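Local coordinates for protein acyl-coenzyme A oxidase (Caenorhabditis elegans, PDB 5K3J) that catalyses the FAD-dependent first desaturation step of peroxisomal beta-oxidation on ascaroside pheromone precursors with a five-carbon omega side chain, at residues Y147-L152 with S156-L161; V201-I206 with Y211-F216; V391-T396 with G427-A432. One frame throughout, in Å; residues are numbered along the deposited sequence.

Contact 1: Y147-L152 with S156-L161; sequences YAQTEL and SNLRNL. With FAD (flavin-adenine dinucleotide), chain C.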
loop_
_atom_site.group_PDB
_atom_site.type_symbol
_atom_site.label_atom_id
_atom_site.label_comp_id
_atom_site.label_asym_id
_atom_site.label_seq_id
_atom_site.Cartn_x
_atom_site.Cartn_y
_atom_site.Cartn_z
ATOM N N TYR A 147 -1.838 -26.628 0.685
ATOM C CA TYR A 147 -1.621 -26.670 -0.759
ATOM C C TYR A 147 -0.162 -26.311 -1.072
ATOM O O TYR A 147 0.191 -25.134 -1.135
ATOM C CB TYR A 147 -2.596 -25.706 -1.447
ATOM C CG TYR A 147 -2.652 -25.747 -2.963
ATOM C CD1 TYR A 147 -3.486 -26.643 -3.626
ATOM C CD2 TYR A 147 -1.904 -24.862 -3.731
ATOM C CE1 TYR A 147 -3.553 -26.670 -5.009
ATOM C CE2 TYR A 147 -1.968 -24.889 -5.116
ATOM C CZ TYR A 147 -2.793 -25.791 -5.744
ATOM O OH TYR A 147 -2.849 -25.807 -7.118
ATOM N N ALA A 148 0.680 -27.325 -1.255
ATOM C CA ALA A 148 2.117 -27.115 -1.425
ATOM C C ALA A 148 2.529 -27.136 -2.895
ATOM O O ALA A 148 2.935 -28.169 -3.424
ATOM C CB ALA A 148 2.896 -28.159 -0.643
ATOM N N GLN A 149 2.431 -25.983 -3.548
ATOM C CA GLN A 149 2.689 -25.887 -4.982
ATOM C C GLN A 149 3.920 -25.041 -5.290
ATOM O O GLN A 149 4.903 -25.538 -5.851
ATOM C CB GLN A 149 1.466 -25.306 -5.694
ATOM C CG GLN A 149 1.582 -25.228 -7.207
ATOM C CD GLN A 149 0.270 -24.857 -7.871
ATOM O OE1 GLN A 149 -0.568 -25.719 -8.135
ATOM N NE2 GLN A 149 0.086 -23.574 -8.145
ATOM N N THR A 150 3.854 -23.761 -4.930
ATOM C CA THR A 150 4.924 -22.815 -5.222
ATOM C C THR A 150 6.258 -23.256 -4.640
ATOM O O THR A 150 6.335 -23.691 -3.490
ATOM C CB THR A 150 4.582 -21.408 -4.684
ATOM O OG1 THR A 150 3.345 -20.967 -5.257
ATOM C CG2 THR A 150 5.682 -20.398 -5.028
ATOM N N GLU A 151 7.302 -23.155 -5.455
ATOM C CA GLU A 151 8.656 -23.410 -4.998
ATOM C C GLU A 151 9.430 -22.100 -4.835
ATOM O O GLU A 151 8.957 -21.039 -5.246
ATOM C CB GLU A 151 9.372 -24.348 -5.966
ATOM C CG GLU A 151 8.750 -25.743 -6.002
ATOM C CD GLU A 151 9.261 -26.591 -7.151
ATOM O OE1 GLU A 151 9.870 -26.021 -8.081
ATOM O OE2 GLU A 151 9.053 -27.826 -7.125
ATOM N N LEU A 152 10.610 -22.177 -4.220
ATOM C CA LEU A 152 11.463 -21.006 -4.012
ATOM C C LEU A 152 11.815 -20.334 -5.338
ATOM O O LEU A 152 12.019 -19.119 -5.399
ATOM C CB LEU A 152 12.736 -21.406 -3.262
ATOM C CG LEU A 152 13.848 -20.366 -3.137
ATOM C CD1 LEU A 152 13.344 -19.143 -2.393
ATOM C CD2 LEU A 152 15.050 -20.968 -2.434
ATOM N N SER A 156 4.686 -18.764 -10.692
ATOM C CA SER A 156 3.824 -18.482 -11.838
ATOM C C SER A 156 3.860 -19.609 -12.871
ATOM O O SER A 156 2.819 -20.065 -13.342
ATOM C CB SER A 156 4.226 -17.156 -12.497
ATOM O OG SER A 156 4.125 -16.066 -11.591
ATOM N N ASN A 157 5.064 -20.057 -13.211
ATOM C CA ASN A 157 5.250 -21.077 -14.240
ATOM C C ASN A 157 5.256 -22.500 -13.682
ATOM O O ASN A 157 6.271 -22.971 -13.166
ATOM C CB ASN A 157 6.551 -20.809 -14.998
ATOM C CG ASN A 157 6.811 -21.820 -16.092
ATOM O OD1 ASN A 157 5.888 -22.450 -16.606
ATOM N ND2 ASN A 157 8.078 -21.980 -16.458
ATOM N N LEU A 158 4.124 -23.184 -13.807
ATOM C CA LEU A 158 3.971 -24.534 -13.273
ATOM C C LEU A 158 4.536 -25.599 -14.207
ATOM O O LEU A 158 4.562 -26.783 -13.864
ATOM C CB LEU A 158 2.494 -24.826 -12.990
ATOM C CG LEU A 158 1.815 -23.931 -11.946
ATOM C CD1 LEU A 158 0.402 -24.411 -11.686
ATOM C CD2 LEU A 158 2.625 -23.895 -10.655
ATOM N N ARG A 159 4.973 -25.179 -15.390
ATOM C CA ARG A 159 5.506 -26.117 -16.372
ATOM C C ARG A 159 6.929 -26.539 -16.069
ATOM O O ARG A 159 7.437 -27.475 -16.660
ATOM C CB ARG A 159 5.424 -25.512 -17.793
ATOM C CG ARG A 159 4.029 -25.279 -18.310
ATOM C CD ARG A 159 3.122 -26.486 -18.091
ATOM N NE ARG A 159 3.669 -27.713 -18.654
ATOM C CZ ARG A 159 2.990 -28.851 -18.745
ATOM N NH1 ARG A 159 1.731 -28.917 -18.317
ATOM N NH2 ARG A 159 3.565 -29.921 -19.275
ATOM N N ASN A 160 7.575 -25.822 -15.163
ATOM C CA ASN A 160 8.979 -26.089 -14.886
ATOM C C ASN A 160 9.317 -26.159 -13.409
ATOM O O ASN A 160 10.377 -25.702 -12.995
ATOM C CB ASN A 160 9.878 -25.035 -15.561
ATOM C CG ASN A 160 9.771 -25.057 -17.072
ATOM O OD1 ASN A 160 8.778 -24.599 -17.640
ATOM N ND2 ASN A 160 10.797 -25.576 -17.732
ATOM N N LEU A 161 8.408 -26.720 -12.619
ATOM C CA LEU A 161 8.693 -27.005 -11.215
ATOM C C LEU A 161 9.788 -28.066 -11.137
ATOM O O LEU A 161 9.848 -28.961 -11.977
ATOM C CB LEU A 161 7.441 -27.485 -10.475
ATOM C CG LEU A 161 6.169 -26.638 -10.587
ATOM C CD1 LEU A 161 5.027 -27.301 -9.812
ATOM C CD2 LEU A 161 6.391 -25.200 -10.124
HETATM P PA FAD C . 6.884 -14.237 -10.072
HETATM O O1A FAD C . 6.565 -15.032 -11.352
HETATM O O2A FAD C . 8.264 -14.577 -9.578
HETATM O O5B FAD C . 6.815 -12.646 -10.352
HETATM C C5B FAD C . 8.034 -11.924 -10.601
HETATM C C4B FAD C . 7.752 -10.798 -11.646
HETATM O O4B FAD C . 7.893 -11.282 -12.855
HETATM C C3B FAD C . 6.287 -10.342 -11.551
HETATM O O3B FAD C . 6.198 -9.033 -11.826
HETATM C C2B FAD C . 5.574 -11.174 -12.656
HETATM O O2B FAD C . 4.341 -10.470 -13.123
HETATM C C1B FAD C . 6.456 -11.216 -13.587
HETATM N N9A FAD C . 6.278 -12.371 -14.420
HETATM C C8A FAD C . 6.467 -13.664 -14.099
HETATM N N7A FAD C . 6.178 -14.411 -15.190
HETATM C C5A FAD C . 5.805 -13.568 -16.196
HETATM C C6A FAD C . 5.409 -13.795 -17.512
HETATM N N6A FAD C . 5.234 -14.952 -18.325
HETATM N N1A FAD C . 5.091 -12.764 -18.300
HETATM C C2A FAD C . 5.154 -11.488 -17.815
HETATM N N3A FAD C . 5.541 -11.261 -16.531
HETATM C C4A FAD C . 5.865 -12.314 -15.727
HETATM N N1 FAD C . 1.769 -20.933 -2.881
HETATM C C2 FAD C . 1.250 -22.271 -2.591
HETATM O O2 FAD C . 1.559 -23.216 -3.289
HETATM N N3 FAD C . 0.351 -22.491 -1.458
HETATM C C4 FAD C . -0.021 -21.402 -0.639
HETATM O O4 FAD C . -0.785 -21.590 0.333
HETATM C C4X FAD C . 0.510 -20.036 -0.929
HETATM N N5 FAD C . 0.136 -18.920 -0.088
HETATM C C5X FAD C . 0.645 -17.583 -0.370
HETATM C C6 FAD C . 0.275 -16.503 0.450
HETATM C C7 FAD C . 0.766 -15.210 0.187
HETATM C C7M FAD C . 0.218 -14.221 1.221
HETATM C C8 FAD C . 1.625 -14.988 -0.893
HETATM C C8M FAD C . 2.202 -13.631 -1.252
HETATM C C9 FAD C . 2.002 -16.065 -1.720
HETATM C C9A FAD C . 1.516 -17.365 -1.466
HETATM N N10 FAD C . 1.908 -18.500 -2.335
HETATM C C10 FAD C . 1.399 -19.819 -2.053
HETATM C "C1'" FAD C . 2.820 -18.293 -3.492
HETATM C "C2'" FAD C . 2.049 -17.647 -4.651
HETATM O "O2'" FAD C . 1.205 -18.582 -5.229
HETATM C "C3'" FAD C . 3.006 -17.139 -5.695
HETATM O "O3'" FAD C . 3.919 -16.269 -5.085
HETATM C "C4'" FAD C . 2.239 -16.388 -6.751
HETATM O "O4'" FAD C . 1.537 -17.313 -7.554
HETATM C "C5'" FAD C . 3.198 -15.578 -7.605
HETATM O "O5'" FAD C . 4.179 -16.450 -8.173
HETATM P P FAD C . 5.707 -15.967 -8.160
HETATM O O1P FAD C . 6.132 -15.778 -6.698
HETATM O O2P FAD C . 6.580 -16.977 -8.837
HETATM O O3P FAD C . 5.807 -14.590 -8.937
#

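Contact 2: V201-I206 with Y211-F216; sequences VAELII and YGPHFF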
loop_
_atom_site.group_PDB
_atom_site.type_symbol
_atom_site.label_atom_id
_atom_site.label_comp_id
_atom_site.label_asym_id
_atom_site.label_seq_id
_atom_site.Cartn_x
_atom_site.Cartn_y
_atom_site.Cartn_z
ATOM N N VAL A 201 2.518 -30.645 -5.049
ATOM C CA VAL A 201 2.498 -30.617 -6.505
ATOM C C VAL A 201 3.880 -30.930 -7.062
ATOM O O VAL A 201 4.854 -30.239 -6.760
ATOM C CB VAL A 201 2.037 -29.249 -7.038
ATOM C CG1 VAL A 201 2.034 -29.250 -8.558
ATOM C CG2 VAL A 201 0.659 -28.898 -6.487
ATOM N N ALA A 202 3.963 -31.975 -7.877
ATOM C CA ALA A 202 5.250 -32.403 -8.416
ATOM C C ALA A 202 5.148 -32.844 -9.869
ATOM O O ALA A 202 4.092 -33.267 -10.329
ATOM C CB ALA A 202 5.828 -33.526 -7.572
ATOM N N GLU A 203 6.257 -32.740 -10.589
ATOM C CA GLU A 203 6.321 -33.186 -11.971
ATOM C C GLU A 203 6.294 -34.712 -12.036
ATOM O O GLU A 203 7.109 -35.383 -11.405
ATOM C CB GLU A 203 7.580 -32.641 -12.640
ATOM C CG GLU A 203 7.698 -32.968 -14.112
ATOM C CD GLU A 203 6.730 -32.169 -14.965
ATOM O OE1 GLU A 203 6.357 -31.049 -14.553
ATOM O OE2 GLU A 203 6.338 -32.662 -16.044
ATOM N N LEU A 204 5.352 -35.258 -12.801
ATOM C CA LEU A 204 5.161 -36.706 -12.859
ATOM C C LEU A 204 6.102 -37.362 -13.864
ATOM O O LEU A 204 6.129 -36.997 -15.039
ATOM C CB LEU A 204 3.710 -37.040 -13.204
ATOM C CG LEU A 204 3.387 -38.526 -13.349
ATOM C CD1 LEU A 204 3.851 -39.323 -12.134
ATOM C CD2 LEU A 204 1.897 -38.728 -13.593
ATOM N N ILE A 205 6.871 -38.336 -13.388
ATOM C CA ILE A 205 7.846 -39.036 -14.220
ATOM C C ILE A 205 7.614 -40.547 -14.223
ATOM O O ILE A 205 7.628 -41.188 -13.173
ATOM C CB ILE A 205 9.284 -38.755 -13.746
ATOM C CG1 ILE A 205 9.572 -37.251 -13.757
ATOM C CG2 ILE A 205 10.286 -39.500 -14.612
ATOM C CD1 ILE A 205 10.936 -36.882 -13.198
ATOM N N ILE A 206 7.411 -41.111 -15.409
ATOM C CA ILE A 206 7.189 -42.548 -15.554
ATOM C C ILE A 206 8.218 -43.140 -16.520
ATOM O O ILE A 206 8.089 -42.995 -17.739
ATOM C CB ILE A 206 5.744 -42.835 -16.032
ATOM C CG1 ILE A 206 4.752 -42.532 -14.906
ATOM C CG2 ILE A 206 5.587 -44.277 -16.494
ATOM C CD1 ILE A 206 3.316 -42.387 -15.366
ATOM N N TYR A 211 4.993 -35.983 -17.570
ATOM C CA TYR A 211 3.550 -35.853 -17.718
ATOM C C TYR A 211 2.962 -34.575 -17.134
ATOM O O TYR A 211 1.748 -34.415 -17.104
ATOM C CB TYR A 211 2.870 -37.083 -17.092
ATOM C CG TYR A 211 3.106 -38.348 -17.870
ATOM C CD1 TYR A 211 2.422 -38.584 -19.051
ATOM C CD2 TYR A 211 4.015 -39.298 -17.432
ATOM C CE1 TYR A 211 2.630 -39.742 -19.777
ATOM C CE2 TYR A 211 4.231 -40.462 -18.148
ATOM C CZ TYR A 211 3.538 -40.678 -19.319
ATOM O OH TYR A 211 3.752 -41.833 -20.033
ATOM N N GLY A 212 3.819 -33.682 -16.658
ATOM C CA GLY A 212 3.348 -32.437 -16.089
ATOM C C GLY A 212 3.112 -32.529 -14.593
ATOM O O GLY A 212 3.311 -33.584 -13.995
ATOM N N PRO A 213 2.684 -31.419 -13.975
ATOM C CA PRO A 213 2.463 -31.358 -12.524
ATOM C C PRO A 213 1.221 -32.132 -12.069
ATOM O O PRO A 213 0.179 -32.046 -12.720
ATOM C CB PRO A 213 2.297 -29.861 -12.269
ATOM C CG PRO A 213 1.772 -29.326 -13.559
ATOM C CD PRO A 213 2.455 -30.117 -14.624
ATOM N N HIS A 214 1.336 -32.876 -10.971
ATOM C CA HIS A 214 0.216 -33.644 -10.428
ATOM C C HIS A 214 0.128 -33.496 -8.909
ATOM O O HIS A 214 1.007 -32.900 -8.293
ATOM C CB HIS A 214 0.350 -35.120 -10.806
ATOM C CG HIS A 214 0.031 -35.409 -12.240
ATOM N ND1 HIS A 214 0.755 -34.878 -13.286
ATOM C CD2 HIS A 214 -0.939 -36.169 -12.801
ATOM C CE1 HIS A 214 0.244 -35.299 -14.430
ATOM N NE2 HIS A 214 -0.783 -36.086 -14.163
ATOM N N PHE A 215 -0.929 -34.037 -8.309
ATOM C CA PHE A 215 -1.136 -33.902 -6.868
ATOM C C PHE A 215 -0.815 -35.191 -6.114
ATOM O O PHE A 215 -1.307 -36.262 -6.458
ATOM C CB PHE A 215 -2.571 -33.468 -6.575
ATOM C CG PHE A 215 -2.857 -32.048 -6.951
ATOM C CD1 PHE A 215 -2.553 -31.011 -6.084
ATOM C CD2 PHE A 215 -3.430 -31.749 -8.175
ATOM C CE1 PHE A 215 -2.816 -29.702 -6.435
ATOM C CE2 PHE A 215 -3.694 -30.448 -8.531
ATOM C CZ PHE A 215 -3.385 -29.418 -7.655
ATOM N N PHE A 216 0.014 -35.071 -5.084
ATOM C CA PHE A 216 0.392 -36.211 -4.258
ATOM C C PHE A 216 0.164 -35.894 -2.786
ATOM O O PHE A 216 0.711 -34.927 -2.257
ATOM C CB PHE A 216 1.859 -36.600 -4.486
ATOM C CG PHE A 216 2.191 -36.903 -5.911
ATOM C CD1 PHE A 216 2.450 -35.877 -6.799
ATOM C CD2 PHE A 216 2.259 -38.210 -6.358
ATOM C CE1 PHE A 216 2.754 -36.145 -8.104
ATOM C CE2 PHE A 216 2.567 -38.484 -7.667
ATOM C CZ PHE A 216 2.809 -37.453 -8.543
#

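Contact 3: V391-T396 with G427-A432; sequences VVAHET and GGCTYA. Unlike the reference sequence in segment 427-432: Ala432 (reference Glu). With ATP (adenosine-5'-triphosphate), chain D.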
loop_
_atom_site.group_PDB
_atom_site.type_symbol
_atom_site.label_atom_id
_atom_site.label_comp_id
_atom_site.label_asym_id
_atom_site.label_seq_id
_atom_site.Cartn_x
_atom_site.Cartn_y
_atom_site.Cartn_z
ATOM N N VAL A 391 -7.904 -7.104 -11.325
ATOM C CA VAL A 391 -8.473 -5.759 -11.270
ATOM C C VAL A 391 -9.070 -5.466 -9.897
ATOM O O VAL A 391 -8.852 -4.391 -9.334
ATOM C CB VAL A 391 -9.555 -5.558 -12.350
ATOM C CG1 VAL A 391 -10.353 -4.286 -12.087
ATOM C CG2 VAL A 391 -8.921 -5.511 -13.729
ATOM N N VAL A 392 -9.813 -6.430 -9.362
ATOM C CA VAL A 392 -10.473 -6.267 -8.074
ATOM C C VAL A 392 -9.462 -6.058 -6.949
ATOM O O VAL A 392 -9.568 -5.093 -6.200
ATOM C CB VAL A 392 -11.370 -7.477 -7.752
ATOM C CG1 VAL A 392 -11.646 -7.552 -6.278
ATOM C CG2 VAL A 392 -12.678 -7.392 -8.530
ATOM N N ALA A 393 -8.476 -6.946 -6.846
ATOM C CA ALA A 393 -7.461 -6.845 -5.795
ATOM C C ALA A 393 -6.660 -5.549 -5.906
ATOM O O ALA A 393 -6.293 -4.945 -4.894
ATOM C CB ALA A 393 -6.521 -8.044 -5.838
ATOM N N HIS A 394 -6.395 -5.130 -7.139
ATOM C CA HIS A 394 -5.634 -3.913 -7.394
ATOM C C HIS A 394 -6.420 -2.674 -6.983
ATOM O O HIS A 394 -5.899 -1.800 -6.292
ATOM C CB HIS A 394 -5.250 -3.831 -8.872
ATOM C CG HIS A 394 -4.647 -2.520 -9.273
ATOM N ND1 HIS A 394 -3.423 -2.090 -8.815
ATOM C CD2 HIS A 394 -5.105 -1.546 -10.097
ATOM C CE1 HIS A 394 -3.150 -0.907 -9.337
ATOM N NE2 HIS A 394 -4.155 -0.554 -10.117
ATOM N N GLU A 395 -7.680 -2.613 -7.404
ATOM C CA GLU A 395 -8.546 -1.482 -7.083
ATOM C C GLU A 395 -8.982 -1.503 -5.619
ATOM O O GLU A 395 -9.172 -0.451 -5.012
ATOM C CB GLU A 395 -9.775 -1.462 -8.000
ATOM C CG GLU A 395 -9.453 -1.202 -9.468
ATOM C CD GLU A 395 -10.690 -1.203 -10.349
ATOM O OE1 GLU A 395 -11.785 -1.515 -9.833
ATOM O OE2 GLU A 395 -10.568 -0.895 -11.555
ATOM N N THR A 396 -9.140 -2.698 -5.055
ATOM C CA THR A 396 -9.424 -2.829 -3.628
ATOM C C THR A 396 -8.248 -2.291 -2.826
ATOM O O THR A 396 -8.424 -1.719 -1.750
ATOM C CB THR A 396 -9.697 -4.294 -3.225
ATOM O OG1 THR A 396 -10.822 -4.788 -3.960
ATOM C CG2 THR A 396 -9.992 -4.404 -1.737
ATOM N N GLY A 427 -2.092 -8.849 -0.690
ATOM C CA GLY A 427 -1.470 -10.102 -1.078
ATOM C C GLY A 427 -2.227 -10.755 -2.219
ATOM O O GLY A 427 -1.668 -11.537 -2.989
ATOM N N GLY A 428 -3.511 -10.417 -2.330
ATOM C CA GLY A 428 -4.364 -10.906 -3.398
ATOM C C GLY A 428 -3.892 -10.508 -4.782
ATOM O O GLY A 428 -4.299 -11.097 -5.787
ATOM N N CYS A 429 -3.027 -9.501 -4.831
ATOM C CA CYS A 429 -2.409 -9.079 -6.075
ATOM C C CYS A 429 -1.250 -9.997 -6.455
ATOM O O CYS A 429 -0.634 -9.823 -7.508
ATOM C CB CYS A 429 -1.910 -7.640 -5.957
ATOM S SG CYS A 429 -3.206 -6.386 -5.836
ATOM N N THR A 430 -0.952 -10.968 -5.597
ATOM C CA THR A 430 0.195 -11.840 -5.812
ATOM C C THR A 430 -0.196 -13.313 -5.744
ATOM O O THR A 430 0.017 -14.054 -6.702
ATOM C CB THR A 430 1.310 -11.564 -4.786
ATOM O OG1 THR A 430 1.847 -10.250 -4.998
ATOM C CG2 THR A 430 2.423 -12.592 -4.927
ATOM N N TYR A 431 -0.770 -13.740 -4.620
ATOM C CA TYR A 431 -1.172 -15.138 -4.482
ATOM C C TYR A 431 -2.293 -15.439 -5.467
ATOM O O TYR A 431 -2.905 -14.518 -6.007
ATOM C CB TYR A 431 -1.596 -15.473 -3.036
ATOM C CG TYR A 431 -2.834 -14.766 -2.496
ATOM C CD1 TYR A 431 -4.083 -14.923 -3.095
ATOM C CD2 TYR A 431 -2.761 -13.986 -1.350
ATOM C CE1 TYR A 431 -5.207 -14.294 -2.594
ATOM C CE2 TYR A 431 -3.883 -13.351 -0.840
ATOM C CZ TYR A 431 -5.104 -13.510 -1.464
ATOM O OH TYR A 431 -6.223 -12.883 -0.962
ATOM N N ALA A 432 -2.564 -16.723 -5.679
ATOM C CA ALA A 432 -3.587 -17.168 -6.624
ATOM C C ALA A 432 -3.367 -16.567 -8.012
ATOM O O ALA A 432 -4.318 -16.315 -8.752
ATOM C CB ALA A 432 -4.980 -16.822 -6.106
HETATM P PG ATP D . -5.093 2.264 -18.076
HETATM O O1G ATP D . -5.498 1.412 -19.255
HETATM O O2G ATP D . -3.914 3.170 -18.348
HETATM O O3G ATP D . -6.246 2.931 -17.365
HETATM P PB ATP D . -3.753 1.670 -15.687
HETATM O O1B ATP D . -4.581 1.307 -14.476
HETATM O O2B ATP D . -3.282 3.093 -15.877
HETATM O O3B ATP D . -4.538 1.189 -17.009
HETATM P PA ATP D . -1.230 1.037 -16.670
HETATM O O1A ATP D . -1.055 -0.078 -17.676
HETATM O O2A ATP D . -1.392 2.462 -17.144
HETATM O O3A ATP D . -2.485 0.681 -15.727
HETATM O "O5'" ATP D . -0.009 0.985 -15.626
HETATM C "C5'" ATP D . -0.010 1.820 -14.468
HETATM C "C4'" ATP D . 0.563 0.993 -13.331
HETATM O "O4'" ATP D . -0.474 0.292 -12.635
HETATM C "C3'" ATP D . 1.526 -0.038 -13.893
HETATM O "O3'" ATP D . 2.800 0.099 -13.260
HETATM C "C2'" ATP D . 0.909 -1.380 -13.561
HETATM O "O2'" ATP D . 1.891 -2.317 -13.117
HETATM C "C1'" ATP D . -0.098 -1.076 -12.462
HETATM N N9 ATP D . -1.293 -1.953 -12.547
HETATM C C8 ATP D . -2.319 -1.799 -13.402
HETATM N N7 ATP D . -3.259 -2.760 -13.227
HETATM C C5 ATP D . -2.837 -3.558 -12.231
HETATM C C6 ATP D . -3.349 -4.766 -11.542
HETATM N N6 ATP D . -4.534 -5.328 -11.888
HETATM N N1 ATP D . -2.590 -5.282 -10.550
HETATM C C2 ATP D . -1.412 -4.735 -10.195
HETATM N N3 ATP D . -0.888 -3.644 -10.778
HETATM C C4 ATP D . -1.541 -3.021 -11.785
#

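Contact 1: Y147-L152 with S156-L161
Two backbone amides grip O2 of the flavin. Gln149 N donates to FAD O2 at 2.9 Å, and Thr150 N donates to the same atom along a straighter line, with an N-H...O angle of 166°. On one side of this carbonyl, FAD N3 donates a hydrogen bond to Tyr147 O at 2.7 Å. On the other, Thr150 OG1 donates to FAD N1 at 2.9 Å. Residues 147-150 thus bind the N1, O2 and N3 side of the flavin's pyrimidine ring.

The second segment takes the diphosphate of the cofactor. Ser156 OG donates to FAD O1A at 2.7 Å, and Ser156 N makes a weak bond to FAD O2P. Both segments therefore bind one FAD, which the two subunits of the dimer share.

Between them, polar side chains of 147-152 lie against leucines of 156-161. Gln149 sends its CG anti to the backbone N (chi1 -177°), and its extended chain crosses Leu158 at about a right angle. Both methyls of Leu158 lie against the amide, with Leu158 CD2 3.6 Å from Gln149 NE2. Tyr147 OH donates to Gln149 OE1. With an alanine in place of Gln149, Tyr147 OH would probably lose its acceptor and the Leu158 methyls the amide they rest on, opening a gap beside the acyl-CoA. Glu151 turns its carboxylate to the backbone of Leu161, with Glu151 OE1 3.5 Å from Leu161 CA. That carboxylate is held by Thr163, by the backbone N of Glu162 and by a salt bridge to Lys185. Across the subunit boundary, Asn157 bonds to Gln320 and Glu329 of the second subunit.

Donors at both N1 and O2 would probably stabilise negative charge on this edge of the flavin, as expected when it accepts a hydride from the substrate.

Contact 2: V201-I206 with Y211-F216
Leu204 lays its CD2 methyl squarely over the His214 ring, 3.8 Å from the centroid and 6° off the normal. This is a CH-pi contact. The leucine reaches there because its CG stands anti to the backbone N (chi1 178°). Its other methyl, CD1, points to the rim of the Phe216 ring, where Ala202 O also lies at the edge.

Val201 lies side by side with Phe215 and Pro213. Val201 CG2 meets Phe215 CE1 at 3.6 Å, while Val201 CG1 lies beside Pro213 CB. Separately, Ile206 crosses Tyr211 at about a right angle and touches its CE2, although Ile206 is poorly ordered.

The backbones form a beta hairpin of strands 197-205 and 210-219, part of the mixed sheet of the oxidase beta-domain. Ala202 and His214 are an antiparallel hydrogen-bonded pair. Ala202 N donates to His214 O at 3.1 Å, and His214 N returns a bond to Ala202 O. Further along, Leu204 alone faces two residues, as in a beta bulge: Leu204 O accepts from Tyr211 N at 3.0 Å, and Leu204 N donates to Gly212 O.

Gly212 O has a second donor, His214 ND1, at 3.0 Å. The two donors reach the oxygen from opposite faces of its carbonyl plane. The oxygen lies near the plane of the imidazole, so this bond fixes the ring's rotation under Leu204. At the backbone angles of Gly212 a side chain would press on the carbonyl O of Tyr211 and on Pro213 CD. Its N makes a weak bond to Glu203 OE2 at 2.8 Å, for which the glutamate chain bends back.

Outside the hairpin, Tyr276 OH bonds to His214 NE2 and so holds the ring from its other nitrogen. Phe174 meets the Phe216 ring edge-to-face, and strand 164-168 runs along the other side of strand 197-205.

Contact 3: V391-T396 with G427-A432
Ala393 CB of helix 379-405 packs against Cys429 in a short 3-10 turn, within the helical C-alpha1 domain of the acyl-CoA oxidases. The apolar contact is small. Ala393 CB lies 3.7 Å from Cys429 SG and 3.8 Å from Gly428 C. The thiol also rests on the helix backbone, with Cys429 SG 3.5 Å from Ala393 O.

Hydrogen bonds shape the turn from within. Gly427 O accepts from Thr430 N at 2.8 Å and from Tyr431 N at 2.9 Å. Lys389, one helical turn before Ala393, donates to Gly428 O and so ties helix and turn together a second time.

Ligand contacts leave the two segments in different directions. Beyond the turn, Tyr431 OH and Ala432 N bond to the ascaroside-CoA, and Thr430 and Tyr431 touch FAD. Ala432 stands where the natural enzyme has a glutamate, predicted to be the proton acceptor, so the deposited chain lacks that carboxylate. On the helix, His394 serves the ATP site. Its CG is anti to the backbone N (chi1 171°), which leads the imidazole away from Cys429 and to the adenine. Arg528 and Tyr573 of the same chain, with His340 and Gln402 of the second subunit, also bind this ATP. One face of the His394 ring carries ATP C5, 3.6 Å above its plane and over its centre.

In the fold
Contacts 1 and 2 are neighbours in one sheet, their centres 11 Å apart. Strand 147-148 runs beside strand 197-205, and Ala148 O is 3.0 Å from Val201 N, a probable hydrogen bond. Tyr147 CE1 packs on Phe215 CE1 at 3.4 Å, so the hairpin backs a residue that binds the flavin. Leu161 CD1 also meets Val201 CG1. Contact 3 stands apart, about 19 Å from contact 1 and 28 Å from contact 2 between centres. Its nearest atoms are about 7 Å from contact 1, yet both touch FAD, the substrate and the second subunit. Contact 3 alone of the three also borders ATP.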